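PDB 6EEZ: DsbA-like disulfide oxidoreductase from Wolbachia endosymbiont of Drosophila melanogaster, which catalyses thiol-disulfide exchange as a homotrimeric disulfide isomerase with a thioredoxin-type domain. Local coordinates for residues V38-Y43 against R148-D153; F68-I73 against K83-V88. All blocks are in the same frame, centred on the assembly; numbering follows the deposited sequence.

Contact 1. Residues V38-Y43 against R148-D153; sequences VGFLDY and RLLVRD
Phe40 packs against Leu150 and Val151 in a buried, wholly apolar contact between strand 36-41 and helix 137-154. The strand is the central one of the mixed five-stranded sheet, and the helix packs against its Phe40 side chain. The backbones come nearest at Phe40 and Val151, whose CA atoms are 7.9 Å apart. Phe40 is the strand's sole contribution, and its CB points toward the helix. With CG anti to the carbonyl carbon (chi1 -65°), the ring reaches out from the strand to meet two methyls from consecutive residues of the helix. The Leu150 side chain meets that of Phe40 at about a right angle and brings CD2 to the ring edge, near the ring plane, 3.7 Å from Phe40 CZ. The Phe40 CE2 atom lies 3.9 Å from the same methyl, Leu150 CD2. The Val151 side chain runs past that of Phe40 in the opposite direction. Val151 CG2 sits obliquely to the ring, 3.7 Å from Phe40 CD2. This branch is anti to the carbonyl carbon of Val151, which turns it to the ring. Beyond these three residues, Phe40 stacks on Phe161 of the adjacent strand, and Arg69 of the other neighbouring strand touches both Phe40 and Leu150. Leu150 also meets Gln19 and Ile20 of helix 17-20. The Phe40 side chain lies near the Cys45-Cys48 disulfide without touching it. This is the helix-on-sheet core of a thioredoxin fold, close to its CxxC motif.

Contact 2. Residues F68-I73 against K83-V88; sequences FRDAPI and KSALAV
Asp70 OD2 approaches Leu86 and Ala85 in a sparse, buried contact between the end of strand 65-70 and helix 76-91. Asp70 OD2 lies 4.1 Å from both Leu86 CG and Leu86 CD2. Asp70 OD2 is 4.3 Å from Ala85 CB. These are loose van der Waals approaches, with a carboxylate facing aliphatic carbon. The side chains of Asp70 and Leu86 run antiparallel alongside one another. CG of Leu86 is anti to its carbonyl carbon (chi1 -71°), which carries the branched end nearer to the strand than the direction of CB alone suggests. The Asp70 side chain leaves the strand toward the helix, and its polar end is met from elsewhere. Tyr96 OH at the start of helix 96-105 is hydrogen-bonded to OD2, so the oxygen that faces the alkyl groups has a polar partner in this buried setting. Tyr96 also touches Ala85, and Tyr43 lies against that alanine too. Farther out, Leu86 leans on Pro26, and Ala82, one turn earlier in the helix, touches Asp70. The contact joins the thioredoxin-fold sheet to helix 76-91 of the helical region inserted between strands 65-70 and 161-164, as in DsbA-like proteins.

The centres of contact 1 and contact 2 are about 10 Å apart, and strands 36-41 and 65-70 lie side by side and parallel in one sheet. Gly39 O and Arg69 N, 2.8 Å apart, probably form one of the hydrogen bonds between them. A second tie lies past the strand ends, where Asp42 OD2 is 2.8 Å from Ile73 N in a probable hydrogen bond. Along the chain, contact 2 is nested inside the long loop that contact 1 closes. Helix 137-154 therefore returns to the sheet after the helical region that begins with helix 76-91. Together they place helices 137-154 and 76-91 beside neighbouring strands of the thioredoxin fold.

Contact 1. Residues V38-Y43 against R148-D153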
loop_
_atom_site.group_PDB
_atom_site.type_symbol
_atom_site.label_atom_id
_atom_site.label_comp_id
_atom_site.label_asym_id
_atom_site.label_seq_id
_atom_site.Cartn_x
_atom_site.Cartn_y
_atom_site.Cartn_z
ATOM N N VAL A 38 -6.257 1.938 4.808
ATOM C CA VAL A 38 -5.916 1.325 3.529
ATOM C C VAL A 38 -5.133 2.309 2.658
ATOM O O VAL A 38 -5.678 3.314 2.186
ATOM C CB VAL A 38 -7.167 0.849 2.785
ATOM C CG1 VAL A 38 -6.776 -0.021 1.616
ATOM C CG2 VAL A 38 -8.128 0.096 3.739
ATOM N N GLY A 39 -3.844 2.015 2.453
ATOM C CA GLY A 39 -2.932 2.950 1.805
ATOM C C GLY A 39 -2.711 2.557 0.361
ATOM O O GLY A 39 -2.549 1.372 0.074
ATOM N N PHE A 40 -2.751 3.545 -0.538
ATOM C CA PHE A 40 -2.545 3.333 -1.984
ATOM C C PHE A 40 -1.301 4.074 -2.447
ATOM O O PHE A 40 -1.255 5.294 -2.364
ATOM C CB PHE A 40 -3.760 3.802 -2.789
ATOM C CG PHE A 40 -5.015 3.009 -2.528
ATOM C CD1 PHE A 40 -5.801 3.283 -1.425
ATOM C CD2 PHE A 40 -5.407 1.996 -3.394
ATOM C CE1 PHE A 40 -6.966 2.571 -1.186
ATOM C CE2 PHE A 40 -6.548 1.274 -3.166
ATOM C CZ PHE A 40 -7.345 1.566 -2.052
ATOM N N LEU A 41 -0.309 3.327 -2.941
ATOM C CA LEU A 41 1.043 3.850 -3.202
ATOM C C LEU A 41 1.650 3.335 -4.515
ATOM O O LEU A 41 1.402 2.214 -4.939
ATOM C CB LEU A 41 1.987 3.487 -2.036
ATOM C CG LEU A 41 2.131 4.522 -0.900
ATOM C CD1 LEU A 41 0.869 4.710 0.043
ATOM C CD2 LEU A 41 3.373 4.205 -0.066
ATOM N N ASP A 42 2.433 4.200 -5.148
ATOM C CA ASP A 42 3.323 3.851 -6.250
ATOM C C ASP A 42 4.725 4.057 -5.698
ATOM O O ASP A 42 5.031 5.124 -5.158
ATOM C CB ASP A 42 3.076 4.729 -7.475
ATOM C CG ASP A 42 3.926 4.342 -8.661
ATOM O OD1 ASP A 42 5.185 4.323 -8.551
ATOM O OD2 ASP A 42 3.323 4.060 -9.726
ATOM N N TYR A 43 5.576 3.042 -5.808
ATOM C CA TYR A 43 6.899 3.123 -5.199
ATOM C C TYR A 43 7.812 4.216 -5.800
ATOM O O TYR A 43 8.704 4.720 -5.105
ATOM C CB TYR A 43 7.579 1.761 -5.291
ATOM C CG TYR A 43 7.018 0.764 -4.321
ATOM C CD1 TYR A 43 6.991 1.034 -2.956
ATOM C CD2 TYR A 43 6.525 -0.450 -4.757
ATOM C CE1 TYR A 43 6.473 0.128 -2.070
ATOM C CE2 TYR A 43 6.023 -1.366 -3.879
ATOM C CZ TYR A 43 5.988 -1.073 -2.538
ATOM O OH TYR A 43 5.457 -1.989 -1.659
ATOM N N ARG A 148 -5.723 -1.202 -9.256
ATOM C CA ARG A 148 -5.796 -0.127 -10.227
ATOM C C ARG A 148 -7.253 0.260 -10.504
ATOM O O ARG A 148 -7.588 1.437 -10.583
ATOM C CB ARG A 148 -5.110 -0.529 -11.531
ATOM C CG ARG A 148 -3.599 -0.524 -11.451
ATOM C CD ARG A 148 -3.011 -1.168 -12.699
ATOM N NE ARG A 148 -1.617 -0.767 -12.889
ATOM C CZ ARG A 148 -0.814 -1.287 -13.807
ATOM N NH1 ARG A 148 -1.269 -2.244 -14.614
ATOM N NH2 ARG A 148 0.437 -0.839 -13.928
ATOM N N LEU A 149 -8.115 -0.736 -10.664
ATOM C CA LEU A 149 -9.525 -0.472 -10.912
ATOM C C LEU A 149 -10.160 0.220 -9.701
ATOM O O LEU A 149 -11.003 1.116 -9.857
ATOM C CB LEU A 149 -10.257 -1.770 -11.242
ATOM C CG LEU A 149 -10.107 -2.233 -12.688
ATOM C CD1 LEU A 149 -10.423 -3.720 -12.838
ATOM C CD2 LEU A 149 -11.014 -1.417 -13.606
ATOM N N LEU A 150 -9.738 -0.186 -8.498
ATOM C CA LEU A 150 -10.237 0.432 -7.289
ATOM C C LEU A 150 -9.822 1.893 -7.232
ATOM O O LEU A 150 -10.651 2.756 -6.925
ATOM C CB LEU A 150 -9.741 -0.305 -6.033
ATOM C CG LEU A 150 -10.332 0.188 -4.712
ATOM C CD1 LEU A 150 -11.848 0.182 -4.750
ATOM C CD2 LEU A 150 -9.848 -0.690 -3.558
ATOM N N VAL A 151 -8.543 2.182 -7.495
ATOM C CA VAL A 151 -8.113 3.577 -7.626
ATOM C C VAL A 151 -8.980 4.318 -8.659
ATOM O O VAL A 151 -9.370 5.451 -8.411
ATOM C CB VAL A 151 -6.625 3.699 -8.023
ATOM C CG1 VAL A 151 -6.301 5.137 -8.414
ATOM C CG2 VAL A 151 -5.692 3.197 -6.875
ATOM N N ARG A 152 -9.280 3.699 -9.801
ATOM C CA ARG A 152 -10.149 4.348 -10.787
ATOM C C ARG A 152 -11.541 4.599 -10.187
ATOM O O ARG A 152 -12.078 5.693 -10.312
ATOM C CB ARG A 152 -10.294 3.519 -12.070
ATOM C CG ARG A 152 -9.021 3.322 -12.868
ATOM C CD ARG A 152 -8.640 4.555 -13.676
ATOM N NE ARG A 152 -9.613 4.953 -14.693
ATOM C CZ ARG A 152 -9.607 4.541 -15.964
ATOM N NH1 ARG A 152 -8.698 3.682 -16.385
ATOM N NH2 ARG A 152 -10.523 4.985 -16.827
ATOM N N ASP A 153 -12.109 3.590 -9.529
ATOM C CA ASP A 153 -13.476 3.691 -8.993
ATOM C C ASP A 153 -13.613 4.758 -7.919
ATOM O O ASP A 153 -14.672 5.369 -7.759
ATOM C CB ASP A 153 -13.929 2.350 -8.414
ATOM C CG ASP A 153 -14.201 1.318 -9.478
ATOM O OD1 ASP A 153 -14.465 1.715 -10.636
ATOM O OD2 ASP A 153 -14.148 0.111 -9.161
#

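Contact 2. Residues F68-I73 against K83-V88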
loop_
_atom_site.group_PDB
_atom_site.type_symbol
_atom_site.label_atom_id
_atom_site.label_comp_id
_atom_site.label_asym_id
_atom_site.label_seq_id
_atom_site.Cartn_x
_atom_site.Cartn_y
_atom_site.Cartn_z
ATOM N N PHE A 68 -1.969 -2.595 2.637
ATOM C CA PHE A 68 -1.120 -1.998 1.588
ATOM C C PHE A 68 -1.658 -2.345 0.216
ATOM O O PHE A 68 -1.732 -3.527 -0.153
ATOM C CB PHE A 68 0.326 -2.485 1.693
ATOM C CG PHE A 68 0.984 -2.163 3.009
ATOM C CD1 PHE A 68 1.532 -0.909 3.244
ATOM C CD2 PHE A 68 1.047 -3.116 4.009
ATOM C CE1 PHE A 68 2.145 -0.604 4.463
ATOM C CE2 PHE A 68 1.665 -2.823 5.244
ATOM C CZ PHE A 68 2.202 -1.555 5.459
ATOM N N ARG A 69 -2.056 -1.310 -0.527
ATOM C CA ARG A 69 -2.463 -1.475 -1.916
ATOM C C ARG A 69 -1.440 -0.928 -2.879
ATOM O O ARG A 69 -1.270 0.273 -3.012
ATOM C CB ARG A 69 -3.797 -0.801 -2.152
ATOM C CG ARG A 69 -4.896 -1.524 -1.456
ATOM C CD ARG A 69 -4.940 -2.961 -1.926
ATOM N NE ARG A 69 -6.271 -3.484 -1.737
ATOM C CZ ARG A 69 -7.202 -3.604 -2.670
ATOM N NH1 ARG A 69 -6.965 -3.295 -3.927
ATOM N NH2 ARG A 69 -8.373 -4.090 -2.325
ATOM N N ASP A 70 -0.756 -1.852 -3.538
ATOM C CA ASP A 70 0.260 -1.524 -4.517
ATOM C C ASP A 70 -0.451 -1.114 -5.794
ATOM O O ASP A 70 -1.074 -1.954 -6.449
ATOM C CB ASP A 70 1.186 -2.723 -4.741
ATOM C CG ASP A 70 2.139 -2.936 -3.583
ATOM O OD1 ASP A 70 3.039 -2.092 -3.392
ATOM O OD2 ASP A 70 1.973 -3.925 -2.843
ATOM N N ALA A 71 -0.381 0.172 -6.120
ATOM C CA ALA A 71 -1.136 0.725 -7.255
ATOM C C ALA A 71 -0.195 1.431 -8.206
ATOM O O ALA A 71 -0.206 2.658 -8.307
ATOM C CB ALA A 71 -2.205 1.674 -6.771
ATOM N N PRO A 72 0.645 0.655 -8.896
ATOM C CA PRO A 72 1.593 1.225 -9.851
ATOM C C PRO A 72 0.869 1.917 -11.014
ATOM O O PRO A 72 0.057 1.267 -11.692
ATOM C CB PRO A 72 2.382 0.004 -10.322
ATOM C CG PRO A 72 1.445 -1.136 -10.126
ATOM C CD PRO A 72 0.680 -0.819 -8.895
ATOM N N ILE A 73 1.151 3.207 -11.220
ATOM C CA ILE A 73 0.649 3.958 -12.379
ATOM C C ILE A 73 1.730 4.819 -13.060
ATOM O O ILE A 73 1.474 5.436 -14.107
ATOM C CB ILE A 73 -0.540 4.882 -11.983
ATOM C CG1 ILE A 73 -0.162 5.785 -10.804
ATOM C CG2 ILE A 73 -1.728 4.058 -11.577
ATOM C CD1 ILE A 73 -1.126 6.912 -10.546
ATOM N N LYS A 83 5.203 -5.630 -8.421
ATOM C CA LYS A 83 5.123 -7.073 -8.606
ATOM C C LYS A 83 6.083 -7.816 -7.669
ATOM O O LYS A 83 5.770 -8.887 -7.138
ATOM C CB LYS A 83 5.454 -7.460 -10.056
ATOM C CG LYS A 83 4.465 -6.979 -11.128
ATOM C CD LYS A 83 3.486 -8.074 -11.530
ATOM C CE LYS A 83 2.555 -7.637 -12.656
ATOM N NZ LYS A 83 2.382 -8.694 -13.695
ATOM N N SER A 84 7.265 -7.241 -7.496
ATOM C CA SER A 84 8.307 -7.844 -6.683
ATOM C C SER A 84 7.868 -7.836 -5.213
ATOM O O SER A 84 8.031 -8.829 -4.493
ATOM C CB SER A 84 9.630 -7.085 -6.887
ATOM O OG SER A 84 10.017 -7.055 -8.265
ATOM N N ALA A 85 7.272 -6.728 -4.789
ATOM C CA ALA A 85 6.757 -6.595 -3.434
ATOM C C ALA A 85 5.802 -7.729 -3.098
ATOM O O ALA A 85 5.936 -8.382 -2.064
ATOM C CB ALA A 85 6.065 -5.263 -3.257
ATOM N N LEU A 86 4.836 -7.980 -3.965
ATOM C CA LEU A 86 3.897 -9.050 -3.680
ATOM C C LEU A 86 4.574 -10.420 -3.814
ATOM O O LEU A 86 4.148 -11.372 -3.177
ATOM C CB LEU A 86 2.677 -8.953 -4.587
ATOM C CG LEU A 86 1.755 -7.784 -4.253
ATOM C CD1 LEU A 86 0.624 -7.645 -5.274
ATOM C CD2 LEU A 86 1.178 -7.984 -2.868
ATOM N N ALA A 87 5.635 -10.522 -4.612
ATOM C CA ALA A 87 6.321 -11.801 -4.767
ATOM C C ALA A 87 7.004 -12.184 -3.452
ATOM O O ALA A 87 7.111 -13.362 -3.109
ATOM C CB ALA A 87 7.326 -11.745 -5.888
ATOM N N VAL A 88 7.445 -11.165 -2.723
ATOM C CA VAL A 88 7.977 -11.326 -1.378
ATOM C C VAL A 88 6.868 -11.692 -0.380
ATOM O O VAL A 88 7.026 -12.585 0.452
ATOM C CB VAL A 88 8.691 -10.025 -0.928
ATOM C CG1 VAL A 88 8.958 -10.018 0.576
ATOM C CG2 VAL A 88 9.975 -9.845 -1.710
#